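Local coordinates for protein tryptophanyl-tRNA synthetase (Aeropyrum pernix, PDB 3A04) that catalyses the ATP-dependent joining of L-tryptophan to tRNA(Trp), releasing AMP and diphosphate, at residues G206-V211 with E237-A242. Residues are numbered along the deposited sequence; the frame is centred on the assembly and turned at random.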
# COMPACT_ATOMS: atom_id res chain seq x y z
N GLY A 206 3.27 -16.58 -13.33
CA GLY A 206 3.09 -17.80 -12.58
C GLY A 206 4.37 -18.54 -12.17
O GLY A 206 4.41 -19.82 -12.20
N TYR A 207 5.39 -17.75 -11.83
CA TYR A 207 6.72 -18.27 -11.51
C TYR A 207 6.84 -18.59 -10.02
O TYR A 207 7.22 -17.77 -9.15
CB TYR A 207 7.87 -17.33 -11.97
CG TYR A 207 7.96 -17.10 -13.47
CD1 TYR A 207 8.80 -17.91 -14.27
CD2 TYR A 207 7.32 -16.04 -14.06
CE1 TYR A 207 8.90 -17.68 -15.65
CE2 TYR A 207 7.44 -15.81 -15.45
CZ TYR A 207 8.22 -16.66 -16.22
OH TYR A 207 8.35 -16.45 -17.59
N ARG A 208 6.45 -19.80 -9.70
CA ARG A 208 6.43 -20.15 -8.32
C ARG A 208 7.85 -20.30 -7.76
O ARG A 208 8.11 -20.03 -6.56
CB ARG A 208 5.70 -21.52 -8.21
CG ARG A 208 6.12 -22.21 -6.90
CD ARG A 208 5.19 -23.39 -6.62
NE ARG A 208 3.81 -22.92 -6.34
CZ ARG A 208 2.83 -23.81 -6.17
NH1 ARG A 208 3.10 -25.13 -6.33
NH2 ARG A 208 1.62 -23.39 -5.87
N HIS A 209 8.77 -20.72 -8.60
CA HIS A 209 10.13 -20.99 -8.12
C HIS A 209 11.02 -19.75 -8.45
O HIS A 209 11.35 -19.54 -9.63
CB HIS A 209 10.60 -22.23 -8.81
CG HIS A 209 9.70 -23.41 -8.58
ND1 HIS A 209 9.62 -24.00 -7.34
CD2 HIS A 209 8.79 -24.04 -9.36
CE1 HIS A 209 8.72 -24.96 -7.36
NE2 HIS A 209 8.17 -24.99 -8.55
N VAL A 210 11.36 -18.97 -7.44
CA VAL A 210 12.08 -17.69 -7.67
C VAL A 210 13.28 -17.68 -6.75
O VAL A 210 13.18 -18.06 -5.60
CB VAL A 210 11.24 -16.48 -7.17
CG1 VAL A 210 11.93 -15.11 -7.64
CG2 VAL A 210 9.88 -16.57 -7.68
N VAL A 211 14.42 -17.19 -7.24
CA VAL A 211 15.58 -17.10 -6.38
C VAL A 211 15.95 -15.62 -6.31
O VAL A 211 15.71 -14.86 -7.26
CB VAL A 211 16.78 -18.00 -6.90
CG1 VAL A 211 17.26 -17.59 -8.42
CG2 VAL A 211 17.97 -17.98 -5.87
N GLU A 237 -1.78 -18.98 -2.71
CA GLU A 237 -0.79 -20.02 -2.42
C GLU A 237 0.59 -19.54 -2.99
O GLU A 237 0.74 -19.33 -4.22
CB GLU A 237 -1.25 -21.35 -3.09
CG GLU A 237 -2.59 -21.94 -2.46
CD GLU A 237 -2.70 -21.78 -0.92
OE1 GLU A 237 -1.92 -22.42 -0.19
OE2 GLU A 237 -3.57 -21.00 -0.43
N LEU A 238 1.53 -19.34 -2.10
CA LEU A 238 2.86 -18.79 -2.44
C LEU A 238 3.90 -19.73 -1.92
O LEU A 238 3.78 -20.28 -0.83
CB LEU A 238 3.04 -17.41 -1.81
CG LEU A 238 2.03 -16.34 -2.28
CD1 LEU A 238 2.05 -15.08 -1.37
CD2 LEU A 238 2.22 -15.98 -3.80
N GLU A 239 4.96 -19.90 -2.69
CA GLU A 239 6.11 -20.64 -2.24
C GLU A 239 7.13 -19.68 -1.57
O GLU A 239 7.32 -18.46 -1.97
CB GLU A 239 6.72 -21.44 -3.43
CG GLU A 239 8.17 -22.09 -3.07
CD GLU A 239 8.72 -23.20 -4.02
OE1 GLU A 239 8.01 -24.24 -4.06
OE2 GLU A 239 9.85 -23.06 -4.70
N ARG A 240 7.83 -20.22 -0.57
CA ARG A 240 8.90 -19.48 0.09
C ARG A 240 10.04 -19.21 -0.94
O ARG A 240 10.45 -20.11 -1.66
CB ARG A 240 9.44 -20.33 1.26
CG ARG A 240 8.45 -20.33 2.45
CD ARG A 240 9.04 -21.11 3.69
NE ARG A 240 9.23 -22.52 3.37
CZ ARG A 240 8.28 -23.47 3.36
NH1 ARG A 240 7.01 -23.19 3.73
NH2 ARG A 240 8.62 -24.73 3.02
N PRO A 241 10.49 -17.95 -1.06
CA PRO A 241 11.56 -17.74 -2.08
C PRO A 241 12.91 -18.29 -1.66
O PRO A 241 13.27 -18.23 -0.50
CB PRO A 241 11.66 -16.20 -2.17
CG PRO A 241 11.05 -15.71 -0.76
CD PRO A 241 9.88 -16.70 -0.60
N ALA A 242 13.63 -18.81 -2.63
CA ALA A 242 15.04 -19.24 -2.47
C ALA A 242 15.98 -18.03 -2.56
O ALA A 242 15.55 -16.96 -2.95
CB ALA A 242 15.38 -20.29 -3.54
O HOH W 1 3.10 -20.35 -6.08
O HOH W 2 9.55 -18.82 -4.59
O HOH W 3 10.89 -20.59 -4.51
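His209 and Glu239 form a histidine-carboxylate hydrogen bond between two chain segments that run side by side, with waters bridging part of the gap between their backbones. His209 ND1 donates to Glu239 OE2 over 2.8 Å. The bond is bent, 137° at the hydrogen. OE2 lies somewhat out of the ring plane, and ND1 reaches it from above the carboxylate plane. Ring and carboxylate planes stand 66° apart. Glu239 gets there with CG anti to its own backbone N (chi1 170°) and the chain extended beyond, which carries the carboxylate across to the ring. A face of the His209 ring is covered by Arg208 CG, which also packs 3.6 Å from Glu239 CB. The Arg208 and Glu239 side chains cross at about a right angle, and their charged atoms do not touch. Trimming Glu239 to an alanine would probably leave His209 ND1 without this acceptor and take the carboxylate away from beside Arg208.

Further along, the segments become neighbouring parallel strands in the central sheet of the class I synthetase catalytic domain, a Rossmann-like fold. Helix 219-231 lies in the connection between them. Ala242 N donates to Val210 O at 3.1 Å, and Val211 pairs with Ala242. Their side chains share the sheet face covered by helix 58-66, with Val211 CG2 4.2 Å from Ala242 CB. Val211 CA also makes a CA-H...O contact with Ala242 O.

Ahead of the paired strands, three waters lie between the segments. One donates to both Glu239 OE2, at 2.7 Å, and Arg240 O, so OE2 is held by histidine and water together. A second lies 2.7 Å from Arg208 O and reaches Arg240 O only weakly. At the exposed end another accepts a hydrogen bond from Arg208 NE at 2.7 Å and donates one to Glu237 O.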